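Local coordinates for 5-formyltetrahydrofolate cyclo-ligase family protein (Bacillus anthracis, PDB 2JCB) that probably catalyses the ATP-dependent ring closure of 5-formyltetrahydrofolate to 5,10-methenyltetrahydrofolate, and is seen here with ADP and a magnesium ion bound, at residues A[12-15]-A[16-19]; A[39-42]-A[43-47]; A[65-68]-A[69-72]. All coordinates share one frame; numbering follows the deposited sequence.

Contact 1 of 3, residues A[12-15]-A[16-19]; sequences EKLR and LRKQ. With ADP (adenosine-5'-diphosphate), chain C.
Lys13 and Arg17, one helical turn apart on helix 6-26, extend from the same flank of the helix to two different phosphates of ADP. Their backbones are joined by the bond from Arg17 N to Lys13 O (2.8 Å), one of four successive i to i+4 bonds here. Lys13 runs out almost straight beyond CG, and its NZ donates to O1A of the alpha phosphate at 2.8 Å; the same ammonium forms salt bridges with Glu178 and Asp181, the latter a magnesium site residue. Arg17 bends at chi3 (-83°), which turns its guanidinium so that NH2 donates to O2B of the beta phosphate at 2.7 Å, near the guanidinium plane, while NE is taken by the carbonyl of Gly145. Helix 6-26, near the N-terminus, in this way lends two cationic side chains to the nucleotide pocket of this 5-formyltetrahydrofolate cyclo-ligase family protein, where Gly145, Gly147 and Gly149 supply backbone N-H groups. Inward, Leu16 packs on Ile144 and its CG sits 3.6 Å from Glu12 O. The solvent side is slacker: the exposed Leu14 flanks the guanidinium edge with CD2, 3.4 Å from Arg17 NH1. Arg15 and Gln19 run side by side, yet Arg15 NH1 and Gln19 NE2 stay 3.9 Å apart, the guanidinium and amide planes 84° apart. Arg15 also lays its NH2 obliquely on the otherwise buried Leu16, 3.7 Å from CD2.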
ATOM      1  N   GLU A  12      -3.085 -10.361 -19.121  1.00 35.69           N
ATOM      2  CA  GLU A  12      -2.843 -11.105 -17.872  1.00 34.55           C
ATOM      3  C   GLU A  12      -2.891 -10.245 -16.590  1.00 32.70           C
ATOM      4  O   GLU A  12      -3.425 -10.690 -15.583  1.00 32.48           O
ATOM      5  CB  GLU A  12      -1.539 -11.898 -17.984  1.00 35.53           C
ATOM      6  CG  GLU A  12      -1.159 -12.792 -16.775  1.00 34.88           C
ATOM      7  CD  GLU A  12      -0.033 -13.770 -17.139  1.00 36.23           C
ATOM      8  OE1 GLU A  12       0.194 -14.002 -18.360  1.00 38.39           O
ATOM      9  OE2 GLU A  12       0.621 -14.321 -16.231  1.00 39.18           O
ATOM     10  N   LYS A  13      -2.346  -9.032 -16.650  1.00 30.46           N
ATOM     11  CA  LYS A  13      -2.408  -8.077 -15.545  1.00 31.19           C
ATOM     12  C   LYS A  13      -3.833  -7.650 -15.214  1.00 30.10           C
ATOM     13  O   LYS A  13      -4.204  -7.586 -14.041  1.00 30.29           O
ATOM     14  CB  LYS A  13      -1.569  -6.852 -15.886  1.00 31.16           C
ATOM     15  CG  LYS A  13      -0.142  -6.886 -15.335  1.00 33.32           C
ATOM     16  CD  LYS A  13       0.526  -5.488 -15.434  1.00 31.54           C
ATOM     17  CE  LYS A  13       2.037  -5.597 -15.275  1.00 30.52           C
ATOM     18  NZ  LYS A  13       2.679  -4.313 -14.950  1.00 31.45           N
ATOM     19  N   LEU A  14      -4.619  -7.337 -16.251  1.00 31.07           N
ATOM     20  CA  LEU A  14      -6.016  -6.939 -16.060  1.00 30.07           C
ATOM     21  C   LEU A  14      -6.807  -8.107 -15.507  1.00 30.15           C
ATOM     22  O   LEU A  14      -7.563  -7.935 -14.580  1.00 28.08           O
ATOM     23  CB  LEU A  14      -6.659  -6.538 -17.391  1.00 30.42           C
ATOM     24  CG  LEU A  14      -6.253  -5.236 -18.066  1.00 29.51           C
ATOM     25  CD1 LEU A  14      -7.267  -4.930 -19.184  1.00 32.84           C
ATOM     26  CD2 LEU A  14      -6.111  -4.107 -17.029  1.00 32.15           C
ATOM     27  N   ARG A  15      -6.649  -9.270 -16.125  1.00 28.77           N
ATOM     28  CA  ARG A  15      -7.230 -10.533 -15.649  1.00 31.34           C
ATOM     29  C   ARG A  15      -6.923 -10.830 -14.176  1.00 30.84           C
ATOM     30  O   ARG A  15      -7.818 -11.211 -13.403  1.00 31.58           O
ATOM     31  CB  ARG A  15      -6.749 -11.691 -16.548  1.00 30.52           C
ATOM     32  CG  ARG A  15      -7.534 -13.010 -16.480  1.00 34.43           C
ATOM     33  CD  ARG A  15      -6.700 -14.221 -17.022  1.00 35.35           C
ATOM     34  NE  ARG A  15      -5.605 -14.488 -16.070  1.00 42.44           N
ATOM     35  CZ  ARG A  15      -5.599 -15.444 -15.137  1.00 44.42           C
ATOM     36  NH1 ARG A  15      -6.620 -16.293 -15.023  1.00 44.84           N
ATOM     37  NH2 ARG A  15      -4.553 -15.556 -14.315  1.00 45.82           N
ATOM     38  N   LEU A  16      -5.669 -10.661 -13.765  1.00 30.73           N
ATOM     39  CA  LEU A  16      -5.318 -10.977 -12.395  1.00 29.77           C
ATOM     40  C   LEU A  16      -5.860  -9.889 -11.465  1.00 27.58           C
ATOM     41  O   LEU A  16      -6.407 -10.201 -10.409  1.00 24.33           O
ATOM     42  CB  LEU A  16      -3.805 -11.143 -12.205  1.00 31.60           C
ATOM     43  CG  LEU A  16      -3.251 -12.535 -12.493  1.00 36.10           C
ATOM     44  CD1 LEU A  16      -1.726 -12.472 -12.620  1.00 39.35           C
ATOM     45  CD2 LEU A  16      -3.699 -13.535 -11.395  1.00 39.03           C
ATOM     46  N   ARG A  17      -5.755  -8.636 -11.908  1.00 27.55           N
ATOM     47  CA  ARG A  17      -6.263  -7.467 -11.126  1.00 29.06           C
ATOM     48  C   ARG A  17      -7.774  -7.653 -10.903  1.00 29.81           C
ATOM     49  O   ARG A  17      -8.243  -7.619  -9.778  1.00 31.41           O
ATOM     50  CB  ARG A  17      -5.984  -6.154 -11.859  1.00 27.49           C
ATOM     51  CG  ARG A  17      -5.949  -4.907 -10.956  1.00 28.14           C
ATOM     52  CD  ARG A  17      -5.657  -3.630 -11.805  1.00 33.24           C
ATOM     53  NE  ARG A  17      -4.218  -3.446 -12.052  1.00 36.27           N
ATOM     54  CZ  ARG A  17      -3.619  -3.197 -13.211  1.00 36.25           C
ATOM     55  NH1 ARG A  17      -4.303  -3.042 -14.361  1.00 32.18           N
ATOM     56  NH2 ARG A  17      -2.297  -3.057 -13.221  1.00 38.11           N
ATOM     57  N   LYS A  18      -8.500  -7.901 -11.988  1.00 29.45           N
ATOM     58  CA  LYS A  18      -9.952  -8.187 -11.940  1.00 31.25           C
ATOM     59  C   LYS A  18     -10.310  -9.329 -10.956  1.00 30.75           C
ATOM     60  O   LYS A  18     -11.139  -9.148 -10.050  1.00 30.13           O
ATOM     61  CB  LYS A  18     -10.472  -8.479 -13.362  1.00 31.45           C
ATOM     62  CG  LYS A  18     -12.001  -8.507 -13.582  1.00 33.20           C
ATOM     63  CD  LYS A  18     -12.376  -8.914 -15.029  1.00 31.52           C
ATOM     64  CE  LYS A  18     -13.892  -9.171 -15.215  1.00 33.40           C
ATOM     65  NZ  LYS A  18     -14.226 -10.169 -16.296  1.00 35.72           N
ATOM     66  N   GLN A  19      -9.653 -10.471 -11.124  1.00 30.42           N
ATOM     67  CA  GLN A  19      -9.922 -11.669 -10.306  1.00 29.44           C
ATOM     68  C   GLN A  19      -9.712 -11.471  -8.807  1.00 27.99           C
ATOM     69  O   GLN A  19     -10.538 -11.900  -7.995  1.00 24.47           O
ATOM     70  CB  GLN A  19      -9.157 -12.889 -10.880  1.00 30.09           C
ATOM     71  CG  GLN A  19      -8.858 -14.045  -9.902  1.00 32.62           C
ATOM     72  CD  GLN A  19      -7.829 -15.031 -10.465  1.00 32.24           C
ATOM     73  OE1 GLN A  19      -6.700 -15.151  -9.972  1.00 42.20           O
ATOM     74  NE2 GLN A  19      -8.220 -15.725 -11.507  1.00 32.57           N
TER
HETATM   75  PB  ADP C1190       0.313  -1.109 -11.624  1.00 32.67           P
HETATM   76  O1B ADP C1190      -0.481  -0.025 -10.900  1.00 30.98           O
HETATM   77  O2B ADP C1190      -0.308  -2.444 -11.440  1.00 34.47           O
HETATM   78  O3B ADP C1190       1.766  -0.938 -11.234  1.00 33.73           O
HETATM   79  PA  ADP C1190       1.229  -0.949 -14.395  1.00 33.07           P
HETATM   80  O1A ADP C1190       2.460  -1.708 -13.974  1.00 34.58           O
HETATM   81  O2A ADP C1190       0.540  -1.447 -15.564  1.00 31.84           O
HETATM   82  O3A ADP C1190       0.167  -0.764 -13.181  1.00 33.56           O
HETATM   83  O5' ADP C1190       1.699   0.549 -14.780  1.00 34.23           O
HETATM   84  C5' ADP C1190       0.684   1.373 -15.395  1.00 32.99           C
HETATM   85  C4' ADP C1190       1.289   2.337 -16.385  1.00 34.45           C
HETATM   86  O4' ADP C1190       2.310   3.061 -15.719  1.00 35.40           O
HETATM   87  C3' ADP C1190       1.930   1.562 -17.531  1.00 38.36           C
HETATM   88  O3' ADP C1190       1.345   2.034 -18.728  1.00 40.31           O
HETATM   89  C2' ADP C1190       3.406   1.890 -17.439  1.00 38.47           C
HETATM   90  O2' ADP C1190       3.934   2.250 -18.683  1.00 42.77           O
HETATM   91  C1' ADP C1190       3.479   3.108 -16.535  1.00 33.81           C
HETATM   92  N9  ADP C1190       4.715   3.183 -15.713  1.00 33.84           N
HETATM   93  C8  ADP C1190       4.978   2.456 -14.611  1.00 34.35           C
HETATM   94  N7  ADP C1190       6.175   2.810 -14.085  1.00 34.96           N
HETATM   95  C5  ADP C1190       6.710   3.770 -14.842  1.00 31.48           C
HETATM   96  C6  ADP C1190       7.951   4.590 -14.807  1.00 33.48           C
HETATM   97  N6  ADP C1190       8.879   4.412 -13.846  1.00 35.71           N
HETATM   98  N1  ADP C1190       8.098   5.538 -15.733  1.00 33.15           N
HETATM   99  C2  ADP C1190       7.188   5.725 -16.712  1.00 34.56           C
HETATM  100  N3  ADP C1190       6.034   5.033 -16.787  1.00 34.89           N
HETATM  101  C4  ADP C1190       5.724   4.061 -15.890  1.00 31.90           C

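Contact 2 of 3, residues A[39-42]-A[43-47]; sequences IVFS and LYEQK
Tyr44 carries its CG beside its own backbone N (chi1 -56°), which folds the ring back along the helix over Val40, and Gln46 bends at chi2 (-52°) to turn its amide back toward Ser42. The carbonyl of Val40 points its oxygen obliquely at one face of the tyrosine ring, 3.2 Å above the plane and over the centre. That oxygen also accepts the backbone bond from Tyr44 N (3.1 Å), so it is covered by the residue it is bonded to. Farther along the ring, the phenol end reaches the valine side chain, with Val40 CB 3.9 Å from Tyr44 CZ; the two side chains lie alongside and point the same way. Ser42 O is gripped twice, by Glu45 N and by Gln46 NE2, each at 3.0 Å. These donors come from opposite faces of the carbonyl plane, and the oxygen lies nearly in the plane of the Gln46 amide, whose OE1 is in turn held by Lys186. On the exposed flank the Glu45 carboxylate approaches the Phe41 ring obliquely, the planes 48° apart, with Glu45 OE2 3.4 Å from Phe41 CE2. Leu43 takes the inward side, against Ile188, Leu163 and Ile70. Glu45 N bonds to the carbonyl three residues back, and Gln46 N likewise to Leu43 O (3.0 Å). Gln46 is the N-cap residue of helix 47-51, and its side-chain amide, bonded back to Ser42 O, links the start of that helix to helix 29-44.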
ATOM      1  N   ILE A  39      -3.323  -9.093  10.521  1.00 26.77           N
ATOM      2  CA  ILE A  39      -2.251  -8.651   9.658  1.00 26.80           C
ATOM      3  C   ILE A  39      -1.587  -7.502  10.370  1.00 26.49           C
ATOM      4  O   ILE A  39      -0.336  -7.464  10.438  1.00 28.78           O
ATOM      5  CB  ILE A  39      -2.770  -8.240   8.322  1.00 26.02           C
ATOM      6  CG1 ILE A  39      -3.101  -9.525   7.519  1.00 26.17           C
ATOM      7  CG2 ILE A  39      -1.789  -7.387   7.577  1.00 27.26           C
ATOM      8  CD1 ILE A  39      -4.015  -9.319   6.281  1.00 30.55           C
ATOM      9  N   VAL A  40      -2.394  -6.573  10.898  1.00 29.72           N
ATOM     10  CA  VAL A  40      -1.831  -5.396  11.568  1.00 29.77           C
ATOM     11  C   VAL A  40      -1.151  -5.735  12.879  1.00 30.21           C
ATOM     12  O   VAL A  40      -0.107  -5.166  13.178  1.00 30.87           O
ATOM     13  CB  VAL A  40      -2.794  -4.145  11.683  1.00 30.93           C
ATOM     14  CG1 VAL A  40      -3.222  -3.732  10.229  1.00 29.99           C
ATOM     15  CG2 VAL A  40      -3.928  -4.352  12.670  1.00 33.74           C
ATOM     16  N   PHE A  41      -1.668  -6.723  13.589  1.00 28.15           N
ATOM     17  CA  PHE A  41      -1.016  -7.147  14.840  1.00 30.45           C
ATOM     18  C   PHE A  41       0.423  -7.578  14.434  1.00 29.45           C
ATOM     19  O   PHE A  41       1.387  -7.221  15.130  1.00 29.68           O
ATOM     20  CB  PHE A  41      -1.805  -8.299  15.481  1.00 30.93           C
ATOM     21  CG  PHE A  41      -1.115  -8.951  16.638  1.00 34.78           C
ATOM     22  CD1 PHE A  41      -1.399  -8.542  17.925  1.00 37.39           C
ATOM     23  CD2 PHE A  41      -0.191  -9.984  16.437  1.00 37.56           C
ATOM     24  CE1 PHE A  41      -0.772  -9.123  19.027  1.00 37.75           C
ATOM     25  CE2 PHE A  41       0.431 -10.590  17.536  1.00 39.31           C
ATOM     26  CZ  PHE A  41       0.143 -10.149  18.819  1.00 38.61           C
ATOM     27  N   SER A  42       0.574  -8.289  13.329  1.00 29.28           N
ATOM     28  CA  SER A  42       1.892  -8.796  12.898  1.00 27.90           C
ATOM     29  C   SER A  42       2.789  -7.617  12.455  1.00 28.89           C
ATOM     30  O   SER A  42       3.974  -7.544  12.821  1.00 27.64           O
ATOM     31  CB  SER A  42       1.696  -9.771  11.761  1.00 30.18           C
ATOM     32  OG  SER A  42       2.945 -10.288  11.254  1.00 34.37           O
ATOM     33  N   LEU A  43       2.197  -6.669  11.725  1.00 28.61           N
ATOM     34  CA  LEU A  43       2.919  -5.398  11.393  1.00 28.56           C
ATOM     35  C   LEU A  43       3.582  -4.746  12.609  1.00 28.59           C
ATOM     36  O   LEU A  43       4.765  -4.378  12.522  1.00 28.45           O
ATOM     37  CB  LEU A  43       1.960  -4.344  10.771  1.00 29.98           C
ATOM     38  CG  LEU A  43       2.591  -2.912  10.635  1.00 29.72           C
ATOM     39  CD1 LEU A  43       3.723  -2.977   9.604  1.00 32.53           C
ATOM     40  CD2 LEU A  43       1.466  -1.979  10.072  1.00 30.21           C
ATOM     41  N   TYR A  44       2.851  -4.581  13.726  1.00 28.68           N
ATOM     42  CA  TYR A  44       3.359  -3.828  14.855  1.00 28.89           C
ATOM     43  C   TYR A  44       4.502  -4.577  15.545  1.00 29.94           C
ATOM     44  O   TYR A  44       5.200  -3.999  16.335  1.00 32.04           O
ATOM     45  CB  TYR A  44       2.267  -3.595  15.871  1.00 28.76           C
ATOM     46  CG  TYR A  44       1.020  -2.902  15.340  1.00 26.28           C
ATOM     47  CD1 TYR A  44       1.086  -2.054  14.223  1.00 27.44           C
ATOM     48  CD2 TYR A  44      -0.228  -3.172  15.919  1.00 27.86           C
ATOM     49  CE1 TYR A  44      -0.082  -1.433  13.712  1.00 30.33           C
ATOM     50  CE2 TYR A  44      -1.413  -2.554  15.444  1.00 31.72           C
ATOM     51  CZ  TYR A  44      -1.328  -1.686  14.337  1.00 31.74           C
ATOM     52  OH  TYR A  44      -2.489  -1.077  13.841  1.00 30.22           O
ATOM     53  N   GLU A  45       4.647  -5.869  15.269  1.00 28.99           N
ATOM     54  CA  GLU A  45       5.781  -6.644  15.821  1.00 29.14           C
ATOM     55  C   GLU A  45       7.070  -6.508  15.003  1.00 28.62           C
ATOM     56  O   GLU A  45       8.119  -6.972  15.460  1.00 27.89           O
ATOM     57  CB  GLU A  45       5.413  -8.115  15.915  1.00 29.65           C
ATOM     58  CG  GLU A  45       4.329  -8.393  16.948  1.00 31.70           C
ATOM     59  CD  GLU A  45       4.252  -9.867  17.297  1.00 38.50           C
ATOM     60  OE1 GLU A  45       4.764 -10.696  16.496  1.00 41.52           O
ATOM     61  OE2 GLU A  45       3.696 -10.202  18.361  1.00 37.05           O
ATOM     62  N   GLN A  46       6.975  -5.921  13.806  1.00 27.61           N
ATOM     63  CA  GLN A  46       8.092  -5.856  12.856  1.00 27.65           C
ATOM     64  C   GLN A  46       9.098  -4.801  13.323  1.00 28.55           C
ATOM     65  O   GLN A  46       8.720  -3.684  13.822  1.00 29.10           O
ATOM     66  CB  GLN A  46       7.638  -5.600  11.379  1.00 27.73           C
ATOM     67  CG  GLN A  46       6.624  -6.666  10.816  1.00 27.64           C
ATOM     68  CD  GLN A  46       7.117  -8.065  10.983  1.00 28.62           C
ATOM     69  OE1 GLN A  46       8.201  -8.414  10.527  1.00 32.22           O
ATOM     70  NE2 GLN A  46       6.335  -8.896  11.680  1.00 29.57           N
ATOM     71  N   LYS A  47      10.377  -5.170  13.224  1.00 27.34           N
ATOM     72  CA  LYS A  47      11.457  -4.232  13.578  1.00 27.96           C
ATOM     73  C   LYS A  47      11.310  -2.879  12.849  1.00 28.93           C
ATOM     74  O   LYS A  47      11.506  -1.835  13.461  1.00 29.57           O
ATOM     75  CB  LYS A  47      12.799  -4.883  13.276  1.00 27.53           C
ATOM     76  CG  LYS A  47      14.019  -3.986  13.448  1.00 28.92           C
ATOM     77  CD  LYS A  47      15.260  -4.842  13.093  1.00 31.15           C
ATOM     78  CE  LYS A  47      16.499  -3.981  12.879  1.00 33.80           C
ATOM     79  NZ  LYS A  47      17.066  -3.702  14.192  1.00 37.16           N
TER

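Contact 3 of 3, residues A[65-68]-A[69-72]; sequences VNTY and PIIE
The backbone passes from an extended conformation at Asn66 into the first turn of helix 68-76, where Thr67 O receives Ile71 N at 3.1 Å and, more weakly, Ile70 N, while Tyr68 O takes Glu72 N at 3.2 Å. Asn66 caps this entry: with CG anti to the backbone N (chi1 -169°), its OD1 accepts from Tyr68 N at 3.2 Å, the donor standing above the plane of the amide carbonyl. The same OD1 lies in plane at the edge of the Tyr68 ring. The Asn66 side chain crosses that of Pro69 at about a right angle, its CG 3.4 Å from Pro69 CD. Pro69 has no N-H, which costs nothing in a first turn, where backbone N-H groups have no carbonyl of an earlier turn to bond. On the inner side Thr67 CG2 meets Ile70 CD1 at 4.0 Å, the side chains slanting past one another, while the Thr67 hydroxyl is bonded to Thr58 O and Ser60 N. Asn66 N bonds to Ser36 of helix 29-44, against which Val65 and Ile70 also pack. Tyr68 meets Phe101 ring to ring, and Ile71 lies on Leu59, in the loop that follows strand 54-56.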
ATOM      1  N   VAL A  65      -7.111  -4.452   3.076  1.00 29.97           N
ATOM      2  CA  VAL A  65      -6.635  -4.423   4.485  1.00 28.69           C
ATOM      3  C   VAL A  65      -6.734  -3.019   5.146  1.00 28.82           C
ATOM      4  O   VAL A  65      -6.218  -2.010   4.623  1.00 27.67           O
ATOM      5  CB  VAL A  65      -5.165  -4.950   4.643  1.00 28.13           C
ATOM      6  CG1 VAL A  65      -4.687  -4.806   6.130  1.00 29.99           C
ATOM      7  CG2 VAL A  65      -5.039  -6.382   3.998  1.00 32.96           C
ATOM      8  N   ASN A  66      -7.427  -3.002   6.270  1.00 29.34           N
ATOM      9  CA  ASN A  66      -7.809  -1.763   6.912  1.00 30.16           C
ATOM     10  C   ASN A  66      -6.593  -0.991   7.489  1.00 30.83           C
ATOM     11  O   ASN A  66      -5.915  -1.490   8.376  1.00 31.49           O
ATOM     12  CB  ASN A  66      -8.832  -2.054   7.990  1.00 29.84           C
ATOM     13  CG  ASN A  66      -9.464  -0.769   8.523  1.00 27.71           C
ATOM     14  OD1 ASN A  66      -9.199   0.334   7.995  1.00 30.06           O
ATOM     15  ND2 ASN A  66     -10.311  -0.895   9.537  1.00 30.29           N
ATOM     16  N   THR A  67      -6.273   0.178   6.918  1.00 29.70           N
ATOM     17  CA  THR A  67      -5.156   0.971   7.363  1.00 30.47           C
ATOM     18  C   THR A  67      -5.506   2.037   8.381  1.00 29.56           C
ATOM     19  O   THR A  67      -4.588   2.707   8.940  1.00 29.95           O
ATOM     20  CB  THR A  67      -4.428   1.651   6.183  1.00 30.65           C
ATOM     21  OG1 THR A  67      -5.341   2.546   5.520  1.00 28.37           O
ATOM     22  CG2 THR A  67      -3.850   0.573   5.157  1.00 29.02           C
ATOM     23  N   TYR A  68      -6.787   2.300   8.586  1.00 29.19           N
ATOM     24  CA  TYR A  68      -7.161   3.315   9.561  1.00 29.09           C
ATOM     25  C   TYR A  68      -6.615   3.050  10.962  1.00 28.96           C
ATOM     26  O   TYR A  68      -6.034   3.964  11.575  1.00 28.60           O
ATOM     27  CB  TYR A  68      -8.690   3.612   9.538  1.00 29.56           C
ATOM     28  CG  TYR A  68      -9.035   4.483   8.340  1.00 30.96           C
ATOM     29  CD1 TYR A  68      -9.224   3.913   7.062  1.00 31.51           C
ATOM     30  CD2 TYR A  68      -9.118   5.888   8.480  1.00 34.26           C
ATOM     31  CE1 TYR A  68      -9.532   4.746   5.923  1.00 31.04           C
ATOM     32  CE2 TYR A  68      -9.415   6.728   7.376  1.00 31.88           C
ATOM     33  CZ  TYR A  68      -9.632   6.141   6.114  1.00 32.93           C
ATOM     34  OH  TYR A  68      -9.944   6.980   5.054  1.00 34.11           O
ATOM     35  N   PRO A  69      -6.775   1.806  11.471  1.00 29.55           N
ATOM     36  CA  PRO A  69      -6.186   1.497  12.771  1.00 30.32           C
ATOM     37  C   PRO A  69      -4.667   1.700  12.809  1.00 29.63           C
ATOM     38  O   PRO A  69      -4.149   2.064  13.864  1.00 30.77           O
ATOM     39  CB  PRO A  69      -6.548   0.039  12.998  1.00 29.11           C
ATOM     40  CG  PRO A  69      -7.751  -0.207  12.160  1.00 31.83           C
ATOM     41  CD  PRO A  69      -7.552   0.679  10.951  1.00 28.40           C
ATOM     42  N   ILE A  70      -4.004   1.559  11.671  1.00 29.88           N
ATOM     43  CA  ILE A  70      -2.544   1.685  11.616  1.00 29.21           C
ATOM     44  C   ILE A  70      -2.165   3.128  11.829  1.00 29.14           C
ATOM     45  O   ILE A  70      -1.271   3.433  12.586  1.00 29.85           O
ATOM     46  CB  ILE A  70      -1.936   1.214  10.274  1.00 30.10           C
ATOM     47  CG1 ILE A  70      -2.366  -0.255   9.984  1.00 29.01           C
ATOM     48  CG2 ILE A  70      -0.387   1.379  10.355  1.00 28.93           C
ATOM     49  CD1 ILE A  70      -2.046  -0.768   8.519  1.00 28.77           C
ATOM     50  N   ILE A  71      -2.834   4.024  11.115  1.00 29.92           N
ATOM     51  CA  ILE A  71      -2.601   5.451  11.338  1.00 29.63           C
ATOM     52  C   ILE A  71      -2.829   5.859  12.810  1.00 28.85           C
ATOM     53  O   ILE A  71      -2.037   6.610  13.411  1.00 29.77           O
ATOM     54  CB  ILE A  71      -3.481   6.289  10.377  1.00 29.33           C
ATOM     55  CG1 ILE A  71      -3.025   6.010   8.942  1.00 27.57           C
ATOM     56  CG2 ILE A  71      -3.349   7.799  10.758  1.00 28.88           C
ATOM     57  CD1 ILE A  71      -4.065   6.469   7.890  1.00 28.95           C
ATOM     58  N   GLU A  72      -3.898   5.366  13.421  1.00 28.82           N
ATOM     59  CA  GLU A  72      -4.172   5.660  14.810  1.00 30.17           C
ATOM     60  C   GLU A  72      -3.069   5.205  15.784  1.00 30.81           C
ATOM     61  O   GLU A  72      -2.694   5.955  16.699  1.00 32.04           O
ATOM     62  CB  GLU A  72      -5.524   5.068  15.148  1.00 31.42           C
ATOM     63  CG  GLU A  72      -6.645   5.800  14.362  1.00 31.62           C
ATOM     64  CD  GLU A  72      -7.984   5.257  14.691  1.00 39.75           C
ATOM     65  OE1 GLU A  72      -8.163   4.019  14.578  1.00 43.99           O
ATOM     66  OE2 GLU A  72      -8.849   6.064  15.091  1.00 42.59           O
TER

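Overall arrangement
The three local contacts, in series along the chain, divide between a ligand site and a helix-packing interface. Contact 1 reaches ADP, with the Lys13 side chain about 4 Å from the magnesium ion; its centre is about 29 Å from that of contact 2 and about 26 Å from that of contact 3, which lies on the opposite side of the chain's centre. Contacts 2 and 3, centres about 12 Å apart, pack directly: Val40 CG1 is 3.6 Å from Ile70 CG1, Leu43 CD2 is 3.8 Å from Ile70 CG2, and Tyr44 OH is 3.5 Å from Ile70 CA. Ile70 thus joins helix 68-76 to helix 29-44, the helix that follows the ADP-binding helix 6-26 in the chain.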